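Local coordinates for Thiol:disulfide interchange protein (Klebsiella pneumoniae, PDB 6DXN) that probably acts as a periplasmic thiol-disulfide oxidoreductase of the DsbA subfamily, exchanging disulfides with protein substrates through a thioredoxin-type redox centre, at residues A[30-35]-A[96-101]; A[40-45]-A[171-176]; A[68-73]-A[102-107]; A[60-65]-A[137-142]. One frame throughout, in Å; residues are numbered along the deposited sequence.

Interaction 1: A[30-35]-A[96-101]; sequences SFYCGP and EGLQVK
Tyr32 and Leu98 bring the two backbones nearest, 6.3 Å between their CA atoms. A type I turn from Ser30 to Cys33 leads into helix 34-41 on one side; helix 87-99 is running out on the other. Gln99 does the polar work. Its chain is extended beyond CG, which carries the amide across to the turn, and NE2 spends both hydrogens there: one goes to Phe31 O at 2.8 Å, the other to Cys33 O at 3.0 Å with an N-H...O angle of 160°. Both carbonyl oxygens lie close to the amide plane, yet NE2 stands above each carbonyl plane, well off the lone pairs. OE1 comes against Gly34 CA at 3.2 Å. Beside this grip, Leu98 CD1 presses on Phe31 CB at 3.3 Å, a tight fit, while CD2 lies more loosely over one face of the Tyr32 ring. The Tyr32 hydroxyl itself is bonded to Leu70 N. Cys33 starts the Cys33-Cys36 pair, the predicted redox-active cysteines, which are not disulfide-bonded in this model. One side-chain amide therefore ties together two backbone carbonyls of the turn that carries the first cysteine, and links the helical insertion to the probable active-site loop.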
loop_
_atom_site.group_PDB
_atom_site.type_symbol
_atom_site.label_atom_id
_atom_site.label_comp_id
_atom_site.label_asym_id
_atom_site.label_seq_id
_atom_site.Cartn_x
_atom_site.Cartn_y
_atom_site.Cartn_z
ATOM N N SER A 30 6.180 -1.161 -1.718
ATOM C CA SER A 30 7.048 -2.292 -1.893
ATOM C C SER A 30 7.597 -2.669 -0.519
ATOM O O SER A 30 8.011 -1.794 0.253
ATOM C CB SER A 30 8.156 -1.998 -2.872
ATOM O OG SER A 30 9.061 -3.076 -2.925
ATOM N N PHE A 31 7.584 -3.968 -0.217
ATOM C CA PHE A 31 8.109 -4.401 1.050
ATOM C C PHE A 31 9.626 -4.154 1.122
ATOM O O PHE A 31 10.185 -4.274 2.183
ATOM C CB PHE A 31 7.770 -5.866 1.322
ATOM C CG PHE A 31 6.355 -6.126 1.759
ATOM C CD1 PHE A 31 5.958 -5.828 3.053
ATOM C CD2 PHE A 31 5.432 -6.707 0.901
ATOM C CE1 PHE A 31 4.665 -6.089 3.473
ATOM C CE2 PHE A 31 4.140 -6.964 1.324
ATOM C CZ PHE A 31 3.752 -6.643 2.601
ATOM N N TYR A 32 10.264 -3.839 -0.017
ATOM C CA TYR A 32 11.723 -3.551 -0.090
ATOM C C TYR A 32 12.025 -2.068 0.179
ATOM O O TYR A 32 13.177 -1.697 0.447
ATOM C CB TYR A 32 12.288 -3.782 -1.497
ATOM C CG TYR A 32 12.506 -5.197 -1.967
ATOM C CD1 TYR A 32 11.499 -5.908 -2.605
ATOM C CD2 TYR A 32 13.752 -5.798 -1.857
ATOM C CE1 TYR A 32 11.709 -7.196 -3.074
ATOM C CE2 TYR A 32 13.978 -7.086 -2.321
ATOM C CZ TYR A 32 12.953 -7.784 -2.935
ATOM O OH TYR A 32 13.165 -9.056 -3.391
ATOM N N CYS A 33 10.994 -1.227 0.066
ATOM C CA CYS A 33 11.113 0.239 0.178
ATOM C C CYS A 33 11.154 0.701 1.643
ATOM O O CYS A 33 10.217 0.468 2.399
ATOM C CB CYS A 33 9.942 0.884 -0.557
ATOM S SG CYS A 33 10.002 2.692 -0.637
ATOM N N GLY A 34 12.249 1.372 2.026
ATOM C CA GLY A 34 12.429 1.868 3.399
ATOM C C GLY A 34 11.283 2.779 3.835
ATOM O O GLY A 34 10.639 2.535 4.855
ATOM N N PRO A 35 11.015 3.877 3.093
ATOM C CA PRO A 35 9.910 4.784 3.415
ATOM C C PRO A 35 8.556 4.061 3.461
ATOM O O PRO A 35 7.671 4.468 4.204
ATOM C CB PRO A 35 9.956 5.827 2.291
ATOM C CG PRO A 35 11.402 5.799 1.840
ATOM C CD PRO A 35 11.801 4.339 1.942
ATOM N N GLU A 96 10.045 -6.575 8.128
ATOM C CA GLU A 96 11.161 -6.997 8.986
ATOM C C GLU A 96 11.986 -8.059 8.238
ATOM O O GLU A 96 13.204 -7.934 8.120
ATOM C CB GLU A 96 10.657 -7.511 10.336
ATOM C CG GLU A 96 10.037 -6.433 11.216
ATOM C CD GLU A 96 9.505 -6.914 12.553
ATOM O OE1 GLU A 96 9.793 -8.081 12.929
ATOM O OE2 GLU A 96 8.806 -6.118 13.230
ATOM N N GLY A 97 11.300 -9.071 7.696
ATOM C CA GLY A 97 11.960 -10.182 6.970
ATOM C C GLY A 97 12.811 -9.711 5.795
ATOM O O GLY A 97 13.713 -10.435 5.333
ATOM N N LEU A 98 12.553 -8.487 5.323
ATOM C CA LEU A 98 13.257 -7.945 4.167
ATOM C C LEU A 98 14.222 -6.814 4.533
ATOM O O LEU A 98 15.325 -6.741 3.953
ATOM C CB LEU A 98 12.219 -7.454 3.151
ATOM C CG LEU A 98 11.523 -8.558 2.364
ATOM C CD1 LEU A 98 10.194 -8.099 1.809
ATOM C CD2 LEU A 98 12.427 -9.073 1.256
ATOM N N GLN A 99 13.864 -5.988 5.522
ATOM C CA GLN A 99 14.654 -4.793 5.793
ATOM C C GLN A 99 15.323 -4.788 7.172
ATOM O O GLN A 99 16.213 -3.961 7.410
ATOM C CB GLN A 99 13.755 -3.564 5.669
ATOM C CG GLN A 99 13.049 -3.482 4.327
ATOM C CD GLN A 99 12.427 -2.124 4.121
ATOM O OE1 GLN A 99 13.020 -1.097 4.446
ATOM N NE2 GLN A 99 11.235 -2.108 3.547
ATOM N N VAL A 100 14.890 -5.676 8.065
ATOM C CA VAL A 100 15.442 -5.755 9.398
ATOM C C VAL A 100 16.351 -6.996 9.480
ATOM O O VAL A 100 17.568 -6.882 9.608
ATOM C CB VAL A 100 14.310 -5.771 10.448
ATOM C CG1 VAL A 100 14.837 -5.938 11.860
ATOM C CG2 VAL A 100 13.431 -4.516 10.356
ATOM N N LYS A 101 15.757 -8.181 9.330
ATOM C CA LYS A 101 16.501 -9.421 9.468
ATOM C C LYS A 101 17.047 -9.908 8.123
ATOM O O LYS A 101 17.937 -10.751 8.100
ATOM C CB LYS A 101 15.601 -10.481 10.099
ATOM C CG LYS A 101 14.861 -10.006 11.337
ATOM C CD LYS A 101 14.263 -11.106 12.184
ATOM C CE LYS A 101 13.170 -11.890 11.499
ATOM N NZ LYS A 101 12.644 -12.946 12.396
#

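Interaction 2: A[40-45]-A[171-176]; sequences AERINV and DDYDTY
Ile43 CA and Tyr173 CA stand 5.4 Å apart, where the chain leaving helix 34-41 passes the first turn of helix 173-188. No hydrogen bond joins the two segments; the contact is apolar. Ile43 packs against two tyrosines of that turn and uses a different branch for each. Its CG1, beside the backbone N (chi1 -54°), meets Tyr173 CD1 at 3.8 Å, the two side chains crossing at about a right angle. CG2, on the branch anti to the backbone N, touches Tyr173 O at 3.7 Å and Tyr176 CD1 at 4.0 Å. Val45 adds its CG2 at the edge of the Tyr176 ring, near the ring plane, 3.9 Å from CE1. Arg42 contributes only its aliphatic part, CD lying 4.4 Å from Tyr173 CE2. The helix turn offering these tyrosines is capped by Asp172, whose OD1 accepts from both Thr175 N and Thr175 OG1, reached from opposite faces of the carboxylate plane. The Tyr176 hydroxyl bonds to Asn165 O, and the Tyr176 side chain also touches Phe39 of helix 34-41. The contact thus lies at the surface, where the junction between helices 34-41 and 45-52 packs against the N-terminal end of helix 173-188, the last helix of the chain.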
loop_
_atom_site.group_PDB
_atom_site.type_symbol
_atom_site.label_atom_id
_atom_site.label_comp_id
_atom_site.label_asym_id
_atom_site.label_seq_id
_atom_site.Cartn_x
_atom_site.Cartn_y
_atom_site.Cartn_z
ATOM N N ALA A 40 4.207 2.494 7.314
ATOM C CA ALA A 40 3.356 1.494 7.934
ATOM C C ALA A 40 3.719 1.236 9.403
ATOM O O ALA A 40 2.870 0.730 10.133
ATOM C CB ALA A 40 3.441 0.206 7.152
ATOM N N GLU A 41 4.941 1.596 9.837
ATOM C CA GLU A 41 5.385 1.200 11.195
ATOM C C GLU A 41 6.055 2.331 11.997
ATOM O O GLU A 41 5.958 2.321 13.229
ATOM C CB GLU A 41 6.326 -0.008 11.043
ATOM C CG GLU A 41 6.854 -0.585 12.352
ATOM C CD GLU A 41 8.036 0.138 12.985
ATOM O OE1 GLU A 41 8.788 0.809 12.250
ATOM O OE2 GLU A 41 8.196 0.040 14.217
ATOM N N ARG A 42 6.742 3.275 11.338
ATOM C CA ARG A 42 7.481 4.343 12.073
ATOM C C ARG A 42 6.689 5.656 12.098
ATOM O O ARG A 42 6.378 6.158 13.171
ATOM C CB ARG A 42 8.864 4.610 11.464
ATOM C CG ARG A 42 9.660 5.690 12.187
ATOM C CD ARG A 42 11.014 5.994 11.564
ATOM N NE ARG A 42 11.853 4.802 11.481
ATOM C CZ ARG A 42 12.550 4.302 12.493
ATOM N NH1 ARG A 42 12.503 4.891 13.676
ATOM N NH2 ARG A 42 13.279 3.209 12.323
ATOM N N ILE A 43 6.454 6.231 10.915
ATOM C CA ILE A 43 5.704 7.484 10.765
ATOM C C ILE A 43 4.232 7.200 11.073
ATOM O O ILE A 43 3.533 8.037 11.645
ATOM C CB ILE A 43 5.865 8.081 9.352
ATOM C CG1 ILE A 43 7.336 8.254 8.967
ATOM C CG2 ILE A 43 5.088 9.392 9.234
ATOM C CD1 ILE A 43 7.549 8.756 7.559
ATOM N N ASN A 44 3.777 6.011 10.664
ATOM C CA ASN A 44 2.405 5.592 10.881
ATOM C C ASN A 44 1.462 6.511 10.093
ATOM O O ASN A 44 0.452 7.004 10.605
ATOM C CB ASN A 44 2.091 5.466 12.375
ATOM C CG ASN A 44 2.726 4.226 12.966
ATOM O OD1 ASN A 44 2.640 3.146 12.378
ATOM N ND2 ASN A 44 3.354 4.364 14.122
ATOM N N VAL A 45 1.829 6.735 8.829
ATOM C CA VAL A 45 1.009 7.487 7.912
ATOM C C VAL A 45 -0.256 6.664 7.634
ATOM O O VAL A 45 -1.339 7.216 7.474
ATOM C CB VAL A 45 1.754 7.769 6.592
ATOM C CG1 VAL A 45 0.832 8.327 5.526
ATOM C CG2 VAL A 45 2.958 8.668 6.795
ATOM N N ASP A 171 7.745 19.526 10.573
ATOM C CA ASP A 171 8.033 19.655 12.023
ATOM C C ASP A 171 8.510 18.314 12.593
ATOM O O ASP A 171 9.673 18.197 12.986
ATOM C CB ASP A 171 6.820 20.179 12.791
ATOM C CG ASP A 171 6.459 21.606 12.424
ATOM O OD1 ASP A 171 7.372 22.460 12.415
ATOM O OD2 ASP A 171 5.282 21.841 12.103
ATOM N N ASP A 172 7.598 17.338 12.683
ATOM C CA ASP A 172 7.958 15.995 13.163
ATOM C C ASP A 172 7.035 14.979 12.471
ATOM O O ASP A 172 6.116 15.364 11.736
ATOM C CB ASP A 172 7.982 15.910 14.693
ATOM C CG ASP A 172 6.639 15.666 15.344
ATOM O OD1 ASP A 172 5.614 16.010 14.728
ATOM O OD2 ASP A 172 6.638 15.087 16.453
ATOM N N TYR A 173 7.275 13.687 12.724
ATOM C CA TYR A 173 6.557 12.621 12.002
ATOM C C TYR A 173 5.061 12.570 12.338
ATOM O O TYR A 173 4.269 12.230 11.462
ATOM C CB TYR A 173 7.201 11.251 12.236
ATOM C CG TYR A 173 8.602 11.100 11.697
ATOM C CD1 TYR A 173 8.917 11.457 10.393
ATOM C CD2 TYR A 173 9.600 10.526 12.467
ATOM C CE1 TYR A 173 10.200 11.312 9.893
ATOM C CE2 TYR A 173 10.884 10.354 11.977
ATOM C CZ TYR A 173 11.187 10.751 10.687
ATOM O OH TYR A 173 12.456 10.591 10.220
ATOM N N ASP A 174 4.697 12.858 13.595
ATOM C CA ASP A 174 3.301 12.814 14.056
ATOM C C ASP A 174 2.491 13.875 13.299
ATOM O O ASP A 174 1.384 13.601 12.817
ATOM C CB ASP A 174 3.220 12.990 15.577
ATOM C CG ASP A 174 3.946 11.901 16.359
ATOM O OD1 ASP A 174 4.265 10.867 15.752
ATOM O OD2 ASP A 174 4.195 12.098 17.570
ATOM N N THR A 175 3.080 15.066 13.167
ATOM C CA THR A 175 2.438 16.183 12.485
ATOM C C THR A 175 2.343 15.855 10.991
ATOM O O THR A 175 1.317 16.113 10.351
ATOM C CB THR A 175 3.188 17.492 12.768
ATOM O OG1 THR A 175 3.258 17.653 14.188
ATOM C CG2 THR A 175 2.529 18.703 12.143
ATOM N N TYR A 176 3.415 15.258 10.456
ATOM C CA TYR A 176 3.461 14.878 9.051
ATOM C C TYR A 176 2.318 13.906 8.725
ATOM O O TYR A 176 1.588 14.096 7.732
ATOM C CB TYR A 176 4.810 14.250 8.680
ATOM C CG TYR A 176 4.842 13.786 7.248
ATOM C CD1 TYR A 176 4.314 12.553 6.900
ATOM C CD2 TYR A 176 5.341 14.589 6.236
ATOM C CE1 TYR A 176 4.301 12.121 5.585
ATOM C CE2 TYR A 176 5.346 14.165 4.916
ATOM C CZ TYR A 176 4.811 12.929 4.589
ATOM O OH TYR A 176 4.780 12.483 3.302
#

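Interaction 3: A[68-73]-A[102-107]; sequences GPLGPA and RDIKTA
Leu70 meets the loop 102-107 with both of its methyl groups, at the approach to helix 71-83. Its CB leaves the main chain in the direction of the loop, and CG, beside the backbone N (chi1 -69°), comes within 4.1 Å of Lys105 O. There the side chain forks. CD1 reaches Ile104, lying 3.4 Å from the carbonyl oxygen O and 3.7 Å from the methyl CG2, and so touches both the backbone and the side chain of that residue. CD2 rests farther along the loop, against the peptide joining Thr106 to Ala107: it is 3.5 Å from Thr106 C and 3.8 Å from Ala107 N. Three residues on, Ala73 CB faces Ala107 CB at 4.2 Å, the place where the two backbones are nearest, 5.9 Å between CA atoms. Ile104 continues inward to Ile110 and Val113 of helix 107-115 and to Leu94 of helix 87-99, and Leu70 also touches Leu98, so the pair belongs to an apolar cluster shared by three helices. Helix 107-115 starts here with Thr106 at its N-cap, OG1 accepting from Asp109 N. With no hydrogen bond between the segments, adhesion rests on van der Waals packing, much of it methyl against peptide backbone; the fit depends on shape rather than on matched polar groups.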
loop_
_atom_site.group_PDB
_atom_site.type_symbol
_atom_site.label_atom_id
_atom_site.label_comp_id
_atom_site.label_asym_id
_atom_site.label_seq_id
_atom_site.Cartn_x
_atom_site.Cartn_y
_atom_site.Cartn_z
ATOM N N GLY A 68 12.395 -5.503 -7.250
ATOM C CA GLY A 68 13.205 -6.551 -6.585
ATOM C C GLY A 68 12.904 -7.978 -7.047
ATOM O O GLY A 68 11.886 -8.246 -7.685
ATOM N N PRO A 69 13.801 -8.942 -6.731
ATOM C CA PRO A 69 13.601 -10.347 -7.096
ATOM C C PRO A 69 12.304 -10.988 -6.562
ATOM O O PRO A 69 11.643 -11.714 -7.291
ATOM C CB PRO A 69 14.797 -11.099 -6.481
ATOM C CG PRO A 69 15.800 -10.040 -6.051
ATOM C CD PRO A 69 15.090 -8.702 -6.066
ATOM N N LEU A 70 11.959 -10.701 -5.300
ATOM C CA LEU A 70 10.774 -11.290 -4.625
ATOM C C LEU A 70 9.468 -10.558 -4.970
ATOM O O LEU A 70 8.383 -11.034 -4.583
ATOM C CB LEU A 70 10.994 -11.235 -3.109
ATOM C CG LEU A 70 12.072 -12.159 -2.552
ATOM C CD1 LEU A 70 12.462 -11.755 -1.139
ATOM C CD2 LEU A 70 11.614 -13.607 -2.593
ATOM N N GLY A 71 9.574 -9.400 -5.636
ATOM C CA GLY A 71 8.409 -8.566 -5.990
ATOM C C GLY A 71 7.148 -9.384 -6.265
ATOM O O GLY A 71 6.152 -9.249 -5.560
ATOM N N PRO A 72 7.142 -10.252 -7.300
ATOM C CA PRO A 72 5.971 -11.080 -7.602
ATOM C C PRO A 72 5.514 -11.968 -6.430
ATOM O O PRO A 72 4.343 -11.940 -6.077
ATOM C CB PRO A 72 6.445 -11.915 -8.806
ATOM C CG PRO A 72 7.495 -11.038 -9.451
ATOM C CD PRO A 72 8.235 -10.444 -8.270
ATOM N N ALA A 73 6.444 -12.714 -5.810
ATOM C CA ALA A 73 6.081 -13.607 -4.692
ATOM C C ALA A 73 5.371 -12.815 -3.585
ATOM O O ALA A 73 4.449 -13.324 -2.971
ATOM C CB ALA A 73 7.299 -14.314 -4.154
ATOM N N ARG A 102 16.526 -9.340 7.029
ATOM C CA ARG A 102 16.835 -9.745 5.653
ATOM C C ARG A 102 17.058 -11.261 5.604
ATOM O O ARG A 102 18.054 -11.742 5.061
ATOM C CB ARG A 102 18.003 -8.960 5.046
ATOM C CG ARG A 102 18.220 -9.281 3.572
ATOM C CD ARG A 102 19.031 -8.284 2.764
ATOM N NE ARG A 102 20.272 -7.865 3.395
ATOM C CZ ARG A 102 21.242 -7.192 2.784
ATOM N NH1 ARG A 102 21.169 -6.941 1.487
ATOM N NH2 ARG A 102 22.282 -6.770 3.478
ATOM N N ASP A 103 16.099 -12.005 6.161
ATOM C CA ASP A 103 16.149 -13.454 6.168
ATOM C C ASP A 103 15.144 -13.983 5.137
ATOM O O ASP A 103 15.009 -15.185 4.976
ATOM C CB ASP A 103 15.951 -14.026 7.575
ATOM C CG ASP A 103 14.605 -13.729 8.208
ATOM O OD1 ASP A 103 13.799 -13.000 7.587
ATOM O OD2 ASP A 103 14.372 -14.238 9.314
ATOM N N ILE A 104 14.419 -13.069 4.470
ATOM C CA ILE A 104 13.531 -13.488 3.384
ATOM C C ILE A 104 14.306 -13.289 2.079
ATOM O O ILE A 104 14.420 -12.173 1.577
ATOM C CB ILE A 104 12.175 -12.752 3.380
ATOM C CG1 ILE A 104 11.391 -13.001 4.673
ATOM C CG2 ILE A 104 11.369 -13.165 2.156
ATOM C CD1 ILE A 104 10.087 -12.237 4.764
ATOM N N LYS A 105 14.830 -14.400 1.550
ATOM C CA LYS A 105 15.644 -14.389 0.348
ATOM C C LYS A 105 14.921 -15.091 -0.805
ATOM O O LYS A 105 15.150 -14.750 -1.962
ATOM C CB LYS A 105 16.974 -15.099 0.627
ATOM C CG LYS A 105 17.807 -14.526 1.765
ATOM C CD LYS A 105 18.923 -15.474 2.189
ATOM C CE LYS A 105 19.874 -14.886 3.208
ATOM N NZ LYS A 105 20.716 -13.818 2.617
ATOM N N THR A 106 14.037 -16.044 -0.472
ATOM C CA THR A 106 13.314 -16.851 -1.473
ATOM C C THR A 106 11.799 -16.860 -1.217
ATOM O O THR A 106 11.332 -16.491 -0.141
ATOM C CB THR A 106 13.742 -18.321 -1.403
ATOM O OG1 THR A 106 13.313 -18.799 -0.127
ATOM C CG2 THR A 106 15.232 -18.547 -1.562
ATOM N N ALA A 107 11.054 -17.369 -2.209
ATOM C CA ALA A 107 9.609 -17.518 -2.118
ATOM C C ALA A 107 9.252 -18.466 -0.964
ATOM O O ALA A 107 8.256 -18.267 -0.282
ATOM C CB ALA A 107 9.066 -18.020 -3.434
#

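Interaction 4: A[60-65]-A[137-142]; sequences EKYHVS and IARQDN
Tyr62 and Gln140 mark where strand 60-63, an outer strand of the thioredoxin-like sheet, is crossed by helix 131-146, the long helix that leads back from the helical insertion; the short axes run 7.8 Å apart at 80°. The strand bonds to strand 25-29, and Gln140 supplies a further acceptor: its OE1 takes His63 N at 3.2 Å along a nearly straight bond (174°), the donor tilted 25° from the carbonyl plane. The other end of that amide, NE2, donates to Leu136 O one helical turn back, so both amide atoms are engaged. Nearer the helix, Gln140 CG lies over one face of the Tyr62 ring, 4.1 Å from its centroid, a CH-pi contact. The Tyr62 hydroxyl, at the edge of the Arg139 guanidinium and in its plane, receives a weak bond from Arg139 NE (3.4 Å to Tyr62 OH); Arg139 NH2 donates to Gln21 O. The buried His63 ring has both nitrogens used, ND1 by Thr75 OG1 and NE2 by Phe31 N. Beyond the strand, a water donates to His63 O and Asp141 OD1 and accepts from Ser65 N, bridging strand end to helix. Ser65 OG, which is also hydrogen-bonded to Thr75 OG1, donates to the syn lone pair of Asp141 OD1 at 2.6 Å.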
loop_
_atom_site.group_PDB
_atom_site.type_symbol
_atom_site.label_atom_id
_atom_site.label_comp_id
_atom_site.label_asym_id
_atom_site.label_seq_id
_atom_site.Cartn_x
_atom_site.Cartn_y
_atom_site.Cartn_z
ATOM N N GLU A 60 -6.515 1.137 0.370
ATOM C CA GLU A 60 -6.106 -0.073 -0.337
ATOM C C GLU A 60 -4.594 -0.006 -0.565
ATOM O O GLU A 60 -4.053 1.013 -0.973
ATOM C CB GLU A 60 -6.898 -0.259 -1.631
ATOM C CG GLU A 60 -8.328 -0.714 -1.385
ATOM C CD GLU A 60 -9.086 -1.150 -2.627
ATOM O OE1 GLU A 60 -8.653 -0.797 -3.737
ATOM O OE2 GLU A 60 -10.100 -1.864 -2.479
ATOM N N LYS A 61 -3.916 -1.102 -0.241
ATOM C CA LYS A 61 -2.487 -1.153 -0.429
ATOM C C LYS A 61 -2.197 -2.154 -1.543
ATOM O O LYS A 61 -2.555 -3.325 -1.450
ATOM C CB LYS A 61 -1.776 -1.460 0.892
ATOM C CG LYS A 61 -1.919 -0.367 1.937
ATOM C CD LYS A 61 -0.941 -0.437 3.074
ATOM C CE LYS A 61 0.485 -0.174 2.633
ATOM N NZ LYS A 61 1.400 -0.112 3.794
ATOM N N TYR A 62 -1.579 -1.646 -2.608
ATOM C CA TYR A 62 -1.220 -2.429 -3.777
ATOM C C TYR A 62 0.303 -2.586 -3.818
ATOM O O TYR A 62 1.037 -1.605 -3.863
ATOM C CB TYR A 62 -1.815 -1.756 -5.013
ATOM C CG TYR A 62 -3.289 -1.993 -5.230
ATOM C CD1 TYR A 62 -4.133 -2.411 -4.208
ATOM C CD2 TYR A 62 -3.875 -1.658 -6.437
ATOM C CE1 TYR A 62 -5.492 -2.604 -4.422
ATOM C CE2 TYR A 62 -5.226 -1.839 -6.661
ATOM C CZ TYR A 62 -6.042 -2.305 -5.651
ATOM O OH TYR A 62 -7.380 -2.468 -5.898
ATOM N N HIS A 63 0.758 -3.843 -3.795
ATOM C CA HIS A 63 2.178 -4.145 -3.820
ATOM C C HIS A 63 2.708 -4.064 -5.263
ATOM O O HIS A 63 2.038 -4.474 -6.182
ATOM C CB HIS A 63 2.445 -5.493 -3.137
ATOM C CG HIS A 63 3.892 -5.683 -2.871
ATOM N ND1 HIS A 63 4.679 -6.505 -3.635
ATOM C CD2 HIS A 63 4.719 -5.071 -1.993
ATOM C CE1 HIS A 63 5.920 -6.434 -3.209
ATOM N NE2 HIS A 63 5.975 -5.553 -2.219
ATOM N N VAL A 64 3.929 -3.530 -5.425
ATOM C CA VAL A 64 4.603 -3.347 -6.739
ATOM C C VAL A 64 5.460 -4.585 -7.058
ATOM O O VAL A 64 6.544 -4.768 -6.490
ATOM C CB VAL A 64 5.448 -2.057 -6.738
ATOM C CG1 VAL A 64 6.275 -1.900 -8.009
ATOM C CG2 VAL A 64 4.591 -0.819 -6.505
ATOM N N SER A 65 4.988 -5.395 -8.016
ATOM C CA SER A 65 5.636 -6.666 -8.414
ATOM C C SER A 65 6.961 -6.453 -9.161
ATOM O O SER A 65 7.862 -7.287 -9.051
ATOM C CB SER A 65 4.713 -7.500 -9.273
ATOM O OG SER A 65 3.619 -8.008 -8.531
ATOM N N ILE A 137 -4.051 -10.154 -7.458
ATOM C CA ILE A 137 -2.669 -10.090 -7.953
ATOM C C ILE A 137 -2.670 -9.358 -9.306
ATOM O O ILE A 137 -1.840 -8.493 -9.552
ATOM C CB ILE A 137 -2.058 -11.509 -8.054
ATOM C CG1 ILE A 137 -1.904 -12.155 -6.676
ATOM C CG2 ILE A 137 -0.733 -11.484 -8.805
ATOM C CD1 ILE A 137 -1.608 -13.631 -6.723
ATOM N N ALA A 138 -3.629 -9.703 -10.177
ATOM C CA ALA A 138 -3.679 -9.088 -11.509
ATOM C C ALA A 138 -4.075 -7.610 -11.398
ATOM O O ALA A 138 -3.531 -6.770 -12.121
ATOM C CB ALA A 138 -4.598 -9.865 -12.417
ATOM N N ARG A 139 -4.997 -7.305 -10.473
ATOM C CA ARG A 139 -5.464 -5.924 -10.222
ATOM C C ARG A 139 -4.276 -5.032 -9.831
ATOM O O ARG A 139 -4.121 -3.911 -10.339
ATOM C CB ARG A 139 -6.521 -5.935 -9.111
ATOM C CG ARG A 139 -7.003 -4.568 -8.635
ATOM C CD ARG A 139 -7.806 -3.795 -9.668
ATOM N NE ARG A 139 -8.482 -2.630 -9.102
ATOM C CZ ARG A 139 -9.272 -1.806 -9.789
ATOM N NH1 ARG A 139 -9.467 -2.001 -11.084
ATOM N NH2 ARG A 139 -9.869 -0.793 -9.179
ATOM N N GLN A 140 -3.476 -5.528 -8.888
ATOM C CA GLN A 140 -2.299 -4.822 -8.376
ATOM C C GLN A 140 -1.313 -4.505 -9.513
ATOM O O GLN A 140 -0.895 -3.358 -9.653
ATOM C CB GLN A 140 -1.670 -5.648 -7.249
ATOM C CG GLN A 140 -2.417 -5.517 -5.923
ATOM C CD GLN A 140 -1.987 -6.535 -4.894
ATOM O OE1 GLN A 140 -1.331 -6.214 -3.907
ATOM N NE2 GLN A 140 -2.324 -7.791 -5.137
ATOM N N ASP A 141 -0.959 -5.514 -10.321
ATOM C CA ASP A 141 -0.012 -5.356 -11.434
ATOM C C ASP A 141 -0.583 -4.431 -12.526
ATOM O O ASP A 141 0.122 -3.576 -13.077
ATOM C CB ASP A 141 0.363 -6.716 -12.033
ATOM C CG ASP A 141 1.115 -7.649 -11.093
ATOM O OD1 ASP A 141 1.742 -7.146 -10.126
ATOM O OD2 ASP A 141 1.069 -8.879 -11.333
ATOM N N ASN A 142 -1.869 -4.605 -12.838
ATOM C CA ASN A 142 -2.514 -3.834 -13.900
ATOM C C ASN A 142 -2.551 -2.333 -13.562
ATOM O O ASN A 142 -2.320 -1.494 -14.435
ATOM C CB ASN A 142 -3.940 -4.329 -14.156
ATOM C CG ASN A 142 -4.583 -3.649 -15.346
ATOM O OD1 ASN A 142 -3.956 -3.496 -16.394
ATOM N ND2 ASN A 142 -5.834 -3.253 -15.196
HETATM O O HOH W 1 2.252 -4.801 -8.799
#

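Overall arrangement
From the N terminus, the turn at 30-35 opens interaction 1, which closes at 96-101. Segment 40-45 opens interaction 2, the longest loop, closing only at 171-176 and enclosing interactions 3 and 4 entirely. Strand 60-63 then opens interaction 4, whose loop to 137-142 contains the whole of interaction 3, 68-73 with 102-107. Interaction 1 crosses each of the other three. Interactions 1, 3 and 4 bind the helical insertion to the thioredoxin-like part and to itself, whereas interaction 2 stays on the thioredoxin-like side. Hydrogen bonds join interaction 1 to interactions 3 and 4, among them Gly97 O with Ile104 N; interaction 2 touches interaction 4 only by packing of Ala40 on Lys61.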